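Local coordinates for protein DNA ligase (Alteromonas mediterranea, PDB 6GDR) that probably seals nicks in DNA as a minimal Lig E-type DNA ligase, and holds adenosine monophosphate in its nucleotide pocket, at residues D[59-71]-D[149-161]. Sequence-based numbering, arbitrary orientation.
Sequences AWFTANWPKATID and LNNLKEATPNPTF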
ATOM      1  N   ALA D  59     -25.063   2.241   5.049  1.00 72.79           N
ATOM      2  CA  ALA D  59     -25.651   0.904   5.040  1.00 67.02           C
ATOM      3  C   ALA D  59     -25.793   0.370   3.620  1.00 57.90           C
ATOM      4  O   ALA D  59     -25.576  -0.821   3.374  1.00 69.90           O
ATOM      5  CB  ALA D  59     -27.009   0.926   5.741  1.00 66.21           C
ATOM      6  N   TRP D  60     -26.157   1.237   2.672  1.00 63.71           N
ATOM      7  CA  TRP D  60     -26.308   0.795   1.290  1.00 72.52           C
ATOM      8  C   TRP D  60     -24.982   0.326   0.706  1.00 65.16           C
ATOM      9  O   TRP D  60     -24.964  -0.529  -0.188  1.00 60.96           O
ATOM     10  CB  TRP D  60     -26.890   1.921   0.434  1.00 65.37           C
ATOM     11  CG  TRP D  60     -26.020   3.140   0.362  1.00 54.47           C
ATOM     12  CD1 TRP D  60     -26.116   4.262   1.131  1.00 65.95           C
ATOM     13  CD2 TRP D  60     -24.919   3.358  -0.530  1.00 59.37           C
ATOM     14  NE1 TRP D  60     -25.144   5.166   0.774  1.00 67.62           N
ATOM     15  CE2 TRP D  60     -24.396   4.635  -0.242  1.00 61.20           C
ATOM     16  CE3 TRP D  60     -24.324   2.599  -1.542  1.00 64.98           C
ATOM     17  CZ2 TRP D  60     -23.308   5.168  -0.931  1.00 72.16           C
ATOM     18  CZ3 TRP D  60     -23.244   3.130  -2.224  1.00 49.72           C
ATOM     19  CH2 TRP D  60     -22.747   4.401  -1.915  1.00 62.04           C
ATOM     20  N   PHE D  61     -23.865   0.869   1.196  1.00 71.45           N
ATOM     21  CA  PHE D  61     -22.561   0.474   0.679  1.00 62.01           C
ATOM     22  C   PHE D  61     -22.280  -1.001   0.937  1.00 57.10           C
ATOM     23  O   PHE D  61     -21.555  -1.639   0.164  1.00 59.48           O
ATOM     24  CB  PHE D  61     -21.469   1.341   1.307  1.00 66.73           C
ATOM     25  CG  PHE D  61     -20.132   1.213   0.636  1.00 69.11           C
ATOM     26  CD1 PHE D  61     -19.814   2.002  -0.455  1.00 61.64           C
ATOM     27  CD2 PHE D  61     -19.192   0.308   1.099  1.00 71.85           C
ATOM     28  CE1 PHE D  61     -18.585   1.890  -1.076  1.00 60.79           C
ATOM     29  CE2 PHE D  61     -17.961   0.191   0.482  1.00 61.72           C
ATOM     30  CZ  PHE D  61     -17.658   0.983  -0.607  1.00 65.27           C
ATOM     31  N   THR D  62     -22.845  -1.559   2.008  1.00 49.94           N
ATOM     32  CA  THR D  62     -22.625  -2.952   2.378  1.00 65.29           C
ATOM     33  C   THR D  62     -23.878  -3.803   2.221  1.00 70.75           C
ATOM     34  O   THR D  62     -23.867  -4.979   2.599  1.00 62.49           O
ATOM     35  CB  THR D  62     -22.123  -3.041   3.822  1.00 69.34           C
ATOM     36  OG1 THR D  62     -23.162  -2.629   4.720  1.00 87.69           O
ATOM     37  CG2 THR D  62     -20.903  -2.155   4.026  1.00 71.30           C
ATOM     38  N   ALA D  63     -24.954  -3.243   1.674  1.00 77.27           N
ATOM     39  CA  ALA D  63     -26.201  -3.982   1.547  1.00 71.46           C
ATOM     40  C   ALA D  63     -26.006  -5.218   0.679  1.00 65.05           C
ATOM     41  O   ALA D  63     -25.454  -5.139  -0.422  1.00 70.94           O
ATOM     42  CB  ALA D  63     -27.286  -3.085   0.955  1.00 65.06           C
ATOM     43  N   ASN D  64     -26.457  -6.364   1.187  1.00 69.38           N
ATOM     44  CA  ASN D  64     -26.452  -7.643   0.483  1.00 70.57           C
ATOM     45  C   ASN D  64     -25.054  -8.219   0.300  1.00 77.31           C
ATOM     46  O   ASN D  64     -24.883  -9.167  -0.478  1.00 65.45           O
ATOM     47  CB  ASN D  64     -27.136  -7.537  -0.887  1.00 69.44           C
ATOM     48  CG  ASN D  64     -28.584  -7.098  -0.780  1.00 63.56           C
ATOM     49  OD1 ASN D  64     -28.979  -6.074  -1.336  1.00 65.51           O
ATOM     50  ND2 ASN D  64     -29.384  -7.877  -0.060  1.00 70.95           N
ATOM     51  N   TRP D  65     -24.047  -7.687   0.994  1.00 74.80           N
ATOM     52  CA  TRP D  65     -22.721  -8.276   0.927  1.00 65.13           C
ATOM     53  C   TRP D  65     -22.746  -9.681   1.529  1.00 56.14           C
ATOM     54  O   TRP D  65     -23.634 -10.014   2.318  1.00 72.91           O
ATOM     55  CB  TRP D  65     -21.705  -7.408   1.670  1.00 70.52           C
ATOM     56  CG  TRP D  65     -21.228  -6.218   0.893  1.00 69.74           C
ATOM     57  CD1 TRP D  65     -21.845  -5.628  -0.171  1.00 65.80           C
ATOM     58  CD2 TRP D  65     -20.021  -5.478   1.117  1.00 66.08           C
ATOM     59  NE1 TRP D  65     -21.100  -4.563  -0.620  1.00 66.57           N
ATOM     60  CE2 TRP D  65     -19.975  -4.452   0.154  1.00 61.94           C
ATOM     61  CE3 TRP D  65     -18.976  -5.585   2.040  1.00 63.95           C
ATOM     62  CZ2 TRP D  65     -18.927  -3.536   0.089  1.00 64.86           C
ATOM     63  CZ3 TRP D  65     -17.937  -4.677   1.973  1.00 61.89           C
ATOM     64  CH2 TRP D  65     -17.919  -3.666   1.005  1.00 62.84           C
ATOM     65  N   PRO D  66     -21.780 -10.527   1.169  1.00 58.04           N
ATOM     66  CA  PRO D  66     -21.741 -11.879   1.739  1.00 62.27           C
ATOM     67  C   PRO D  66     -21.612 -11.849   3.255  1.00 69.25           C
ATOM     68  O   PRO D  66     -21.273 -10.830   3.863  1.00 70.64           O
ATOM     69  CB  PRO D  66     -20.503 -12.507   1.088  1.00 65.65           C
ATOM     70  CG  PRO D  66     -20.275 -11.713  -0.149  1.00 55.76           C
ATOM     71  CD  PRO D  66     -20.718 -10.321   0.169  1.00 60.58           C
ATOM     72  N   LYS D  67     -21.892 -12.996   3.867  1.00 64.63           N
ATOM     73  CA  LYS D  67     -21.786 -13.162   5.317  1.00 65.30           C
ATOM     74  C   LYS D  67     -20.538 -13.970   5.670  1.00 65.47           C
ATOM     75  O   LYS D  67     -20.591 -15.011   6.326  1.00 81.01           O
ATOM     76  CB  LYS D  67     -23.047 -13.826   5.863  1.00 66.68           C
ATOM     77  CG  LYS D  67     -24.324 -13.011   5.672  1.00 77.90           C
ATOM     78  CD  LYS D  67     -24.310 -11.697   6.448  1.00 71.82           C
ATOM     79  CE  LYS D  67     -24.228 -11.925   7.952  1.00 84.55           C
ATOM     80  NZ  LYS D  67     -24.410 -10.664   8.723  1.00 76.83           N
ATOM     81  N   ALA D  68     -19.393 -13.463   5.217  1.00 71.70           N
ATOM     82  CA  ALA D  68     -18.110 -14.105   5.452  1.00 63.44           C
ATOM     83  C   ALA D  68     -17.065 -13.035   5.735  1.00 65.87           C
ATOM     84  O   ALA D  68     -17.328 -11.834   5.629  1.00 56.59           O
ATOM     85  CB  ALA D  68     -17.687 -14.967   4.255  1.00 65.09           C
ATOM     86  N   THR D  69     -15.869 -13.487   6.104  1.00 72.78           N
ATOM     87  CA  THR D  69     -14.757 -12.590   6.386  1.00 62.94           C
ATOM     88  C   THR D  69     -13.921 -12.409   5.126  1.00 61.82           C
ATOM     89  O   THR D  69     -13.467 -13.390   4.529  1.00 51.28           O
ATOM     90  CB  THR D  69     -13.894 -13.133   7.526  1.00 67.74           C
ATOM     91  OG1 THR D  69     -14.714 -13.365   8.677  1.00 62.22           O
ATOM     92  CG2 THR D  69     -12.796 -12.141   7.891  1.00 70.32           C
ATOM     93  N   ILE D  70     -13.723 -11.154   4.724  1.00 48.05           N
ATOM     94  CA  ILE D  70     -13.039 -10.827   3.477  1.00 61.33           C
ATOM     95  C   ILE D  70     -12.131  -9.628   3.712  1.00 65.11           C
ATOM     96  O   ILE D  70     -12.518  -8.663   4.380  1.00 52.84           O
ATOM     97  CB  ILE D  70     -14.043 -10.532   2.340  1.00 58.42           C
ATOM     98  CG1 ILE D  70     -14.971 -11.732   2.115  1.00 56.97           C
ATOM     99  CG2 ILE D  70     -13.301 -10.184   1.051  1.00 54.77           C
ATOM    100  CD1 ILE D  70     -16.124 -11.459   1.165  1.00 52.80           C
ATOM    101  N   ASP D  71     -10.923  -9.691   3.158  1.00 55.09           N
ATOM    102  CA  ASP D  71      -9.988  -8.572   3.166  1.00 44.16           C
ATOM    103  C   ASP D  71     -10.017  -7.892   1.805  1.00 48.79           C
ATOM    104  O   ASP D  71      -9.988  -8.566   0.769  1.00 50.25           O
ATOM    105  CB  ASP D  71      -8.568  -9.042   3.491  1.00 59.15           C
ATOM    106  CG  ASP D  71      -8.384  -9.377   4.958  1.00 61.75           C
ATOM    107  OD1 ASP D  71      -9.087  -8.776   5.798  1.00 53.12           O
ATOM    108  OD2 ASP D  71      -7.534 -10.237   5.271  1.00 62.15           O
ATOM    109  N   LEU D 149     -13.989 -16.034  -3.984  1.00 60.76           N
ATOM    110  CA  LEU D 149     -14.272 -14.609  -4.132  1.00 65.23           C
ATOM    111  C   LEU D 149     -15.113 -14.351  -5.374  1.00 59.08           C
ATOM    112  O   LEU D 149     -16.126 -13.644  -5.318  1.00 69.43           O
ATOM    113  CB  LEU D 149     -12.966 -13.814  -4.197  1.00 65.89           C
ATOM    114  CG  LEU D 149     -12.166 -13.655  -2.903  1.00 68.40           C
ATOM    115  CD1 LEU D 149     -10.842 -12.960  -3.188  1.00 61.69           C
ATOM    116  CD2 LEU D 149     -12.958 -12.879  -1.859  1.00 55.26           C
ATOM    117  N   ASN D 150     -14.709 -14.924  -6.510  1.00 71.07           N
ATOM    118  CA  ASN D 150     -15.469 -14.740  -7.741  1.00 69.41           C
ATOM    119  C   ASN D 150     -16.878 -15.304  -7.606  1.00 73.22           C
ATOM    120  O   ASN D 150     -17.833 -14.745  -8.159  1.00 75.03           O
ATOM    121  CB  ASN D 150     -14.733 -15.397  -8.908  1.00 63.85           C
ATOM    122  CG  ASN D 150     -13.375 -14.773  -9.165  1.00 65.64           C
ATOM    123  OD1 ASN D 150     -13.172 -13.583  -8.923  1.00 68.65           O
ATOM    124  ND2 ASN D 150     -12.438 -15.575  -9.659  1.00 66.93           N
ATOM    125  N   ASN D 151     -17.029 -16.411  -6.876  1.00 67.16           N
ATOM    126  CA  ASN D 151     -18.359 -16.964  -6.642  1.00 72.70           C
ATOM    127  C   ASN D 151     -19.214 -16.005  -5.825  1.00 71.29           C
ATOM    128  O   ASN D 151     -20.407 -15.832  -6.103  1.00 78.37           O
ATOM    129  CB  ASN D 151     -18.254 -18.316  -5.936  1.00 65.02           C
ATOM    130  CG  ASN D 151     -17.775 -19.421  -6.856  1.00 74.00           C
ATOM    131  OD1 ASN D 151     -17.907 -19.330  -8.075  1.00 73.68           O
ATOM    132  ND2 ASN D 151     -17.222 -20.478  -6.271  1.00 72.21           N
ATOM    133  N   LEU D 152     -18.621 -15.368  -4.813  1.00 62.77           N
ATOM    134  CA  LEU D 152     -19.380 -14.454  -3.967  1.00 63.14           C
ATOM    135  C   LEU D 152     -19.787 -13.194  -4.717  1.00 62.85           C
ATOM    136  O   LEU D 152     -20.834 -12.608  -4.414  1.00 69.26           O
ATOM    137  CB  LEU D 152     -18.563 -14.092  -2.727  1.00 72.70           C
ATOM    138  CG  LEU D 152     -18.242 -15.258  -1.788  1.00 73.58           C
ATOM    139  CD1 LEU D 152     -17.188 -14.853  -0.769  1.00 70.95           C
ATOM    140  CD2 LEU D 152     -19.499 -15.752  -1.088  1.00 57.82           C
ATOM    141  N   LYS D 153     -18.987 -12.758  -5.692  1.00 54.83           N
ATOM    142  CA  LYS D 153     -19.340 -11.563  -6.451  1.00 77.59           C
ATOM    143  C   LYS D 153     -20.567 -11.813  -7.318  1.00 70.08           C
ATOM    144  O   LYS D 153     -21.528 -11.036  -7.291  1.00 75.76           O
ATOM    145  CB  LYS D 153     -18.155 -11.110  -7.306  1.00 78.29           C
ATOM    146  CG  LYS D 153     -18.318  -9.713  -7.898  1.00 82.25           C
ATOM    147  CD  LYS D 153     -18.980  -9.734  -9.274  1.00 96.40           C
ATOM    148  CE  LYS D 153     -19.662  -8.410  -9.586  1.00 96.05           C
ATOM    149  NZ  LYS D 153     -20.897  -8.205  -8.776  1.00 79.39           N
ATOM    150  N   GLU D 154     -20.550 -12.897  -8.100  1.00 73.17           N
ATOM    151  CA  GLU D 154     -21.693 -13.214  -8.951  1.00 83.08           C
ATOM    152  C   GLU D 154     -22.969 -13.373  -8.136  1.00 78.06           C
ATOM    153  O   GLU D 154     -24.063 -13.090  -8.636  1.00 83.67           O
ATOM    154  CB  GLU D 154     -21.410 -14.484  -9.753  1.00 82.64           C
ATOM    155  CG  GLU D 154     -20.367 -14.304 -10.846  1.00103.60           C
ATOM    156  CD  GLU D 154     -19.982 -15.614 -11.508  1.00118.36           C
ATOM    157  OE1 GLU D 154     -20.415 -16.681 -11.022  1.00 93.36           O
ATOM    158  OE2 GLU D 154     -19.244 -15.577 -12.517  1.00128.10           O
ATOM    159  N   ALA D 155     -22.852 -13.819  -6.885  1.00 77.38           N
ATOM    160  CA  ALA D 155     -23.994 -13.968  -5.995  1.00 72.18           C
ATOM    161  C   ALA D 155     -24.231 -12.732  -5.135  1.00 68.06           C
ATOM    162  O   ALA D 155     -24.931 -12.819  -4.121  1.00 74.23           O
ATOM    163  CB  ALA D 155     -23.808 -15.197  -5.104  1.00 56.66           C
ATOM    164  N   THR D 156     -23.666 -11.590  -5.515  1.00 64.04           N
ATOM    165  CA  THR D 156     -23.816 -10.346  -4.762  1.00 70.79           C
ATOM    166  C   THR D 156     -24.356  -9.273  -5.698  1.00 73.05           C
ATOM    167  O   THR D 156     -23.652  -8.876  -6.649  1.00 79.18           O
ATOM    168  CB  THR D 156     -22.485  -9.909  -4.154  1.00 79.94           C
ATOM    169  OG1 THR D 156     -22.026 -10.910  -3.237  1.00 72.43           O
ATOM    170  CG2 THR D 156     -22.634  -8.581  -3.415  1.00 66.48           C
ATOM    171  N   PRO D 157     -25.576  -8.770  -5.479  1.00 74.91           N
ATOM    172  CA  PRO D 157     -26.120  -7.759  -6.400  1.00 71.94           C
ATOM    173  C   PRO D 157     -25.456  -6.400  -6.282  1.00 70.46           C
ATOM    174  O   PRO D 157     -25.497  -5.626  -7.247  1.00 68.33           O
ATOM    175  CB  PRO D 157     -27.602  -7.686  -6.007  1.00 78.08           C
ATOM    176  CG  PRO D 157     -27.622  -8.088  -4.572  1.00 73.71           C
ATOM    177  CD  PRO D 157     -26.533  -9.110  -4.410  1.00 79.69           C
ATOM    178  N   ASN D 158     -24.844  -6.087  -5.151  1.00 67.45           N
ATOM    179  CA  ASN D 158     -24.285  -4.756  -4.934  1.00 67.08           C
ATOM    180  C   ASN D 158     -23.012  -4.580  -5.758  1.00 58.35           C
ATOM    181  O   ASN D 158     -22.079  -5.382  -5.612  1.00 68.55           O
ATOM    182  CB  ASN D 158     -23.990  -4.550  -3.452  1.00 66.97           C
ATOM    183  CG  ASN D 158     -23.853  -3.088  -3.082  1.00 60.55           C
ATOM    184  OD1 ASN D 158     -23.458  -2.260  -3.903  1.00 67.28           O
ATOM    185  ND2 ASN D 158     -24.187  -2.762  -1.837  1.00 68.63           N
ATOM    186  N   PRO D 159     -22.919  -3.564  -6.624  1.00 67.45           N
ATOM    187  CA  PRO D 159     -21.683  -3.376  -7.402  1.00 65.74           C
ATOM    188  C   PRO D 159     -20.526  -2.809  -6.595  1.00 60.92           C
ATOM    189  O   PRO D 159     -19.398  -2.780  -7.107  1.00 57.41           O
ATOM    190  CB  PRO D 159     -22.114  -2.405  -8.508  1.00 53.13           C
ATOM    191  CG  PRO D 159     -23.219  -1.626  -7.900  1.00 63.77           C
ATOM    192  CD  PRO D 159     -23.947  -2.572  -6.984  1.00 51.23           C
ATOM    193  N   THR D 160     -20.763  -2.351  -5.364  1.00 66.06           N
ATOM    194  CA  THR D 160     -19.663  -1.888  -4.525  1.00 54.06           C
ATOM    195  C   THR D 160     -18.724  -3.031  -4.162  1.00 58.84           C
ATOM    196  O   THR D 160     -17.531  -2.804  -3.931  1.00 57.66           O
ATOM    197  CB  THR D 160     -20.203  -1.236  -3.254  1.00 58.54           C
ATOM    198  OG1 THR D 160     -21.018  -2.174  -2.541  1.00 63.16           O
ATOM    199  CG2 THR D 160     -21.027  -0.000  -3.594  1.00 69.07           C
ATOM    200  N   PHE D 161     -19.241  -4.255  -4.102  1.00 54.17           N
ATOM    201  CA  PHE D 161     -18.416  -5.428  -3.849  1.00 51.89           C
ATOM    202  C   PHE D 161     -17.772  -5.871  -5.156  1.00 56.52           C
ATOM    203  O   PHE D 161     -18.472  -6.267  -6.096  1.00 65.99           O
ATOM    204  CB  PHE D 161     -19.260  -6.549  -3.249  1.00 57.00           C
ATOM    205  CG  PHE D 161     -18.467  -7.758  -2.845  1.00 60.32           C
ATOM    206  CD1 PHE D 161     -18.012  -7.901  -1.545  1.00 60.14           C
ATOM    207  CD2 PHE D 161     -18.178  -8.754  -3.765  1.00 58.59           C
ATOM    208  CE1 PHE D 161     -17.282  -9.013  -1.169  1.00 52.83           C
ATOM    209  CE2 PHE D 161     -17.449  -9.867  -3.395  1.00 60.55           C
ATOM    210  CZ  PHE D 161     -17.001  -9.998  -2.096  1.00 64.75           C
TER
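Trp65 takes the edge of the Phe161 ring on one face, in a T-shaped stack with the planes at 74° and the centroid of the Trp65 five-membered ring 5.5 Å from that of the Phe161 ring. Thr62 CA lies against the opposite face of the indole, and Thr160 OG1 sits at its edge, in plane. Phe161 CB also lies over the Trp65 five-membered ring, and with CG anti to the backbone N (chi1 -175°) the phenyl ring extends on toward Pro66 and Ile70. One face of the Phe161 ring receives Pro66 CD, a CH-pi contact, while Ile70 CD1 comes to its edge, 3.6 Å from Phe161 CE1. Thr160 CB stands over a face of Phe61. The ATP-dependent DNA ligase domain here packs segment 59-71, a short weakly bonded helix and a loop running into the start of strand 70-75, against the end of helix 142-154 and the turn entering strand 161-163; both strands belong to one mixed sheet, whose Phe130 also meets Trp65 and Phe161. Asn158 ties the polar end together. Asn158 ND2 donates to Trp60 O at 2.9 Å and, straighter (162°), to a lone pair of Ala63 O at 3.0 Å, both oxygens lying close to the plane of its amide. Asn158 OD1 accepts from Thr160 N in an Asx turn, which helps fix the amide's rotation. Towards the helix, Pro66 CG rests on Leu152 CB at 3.9 Å, and Ile70 meets Leu152 and Leu149 through methyl groups.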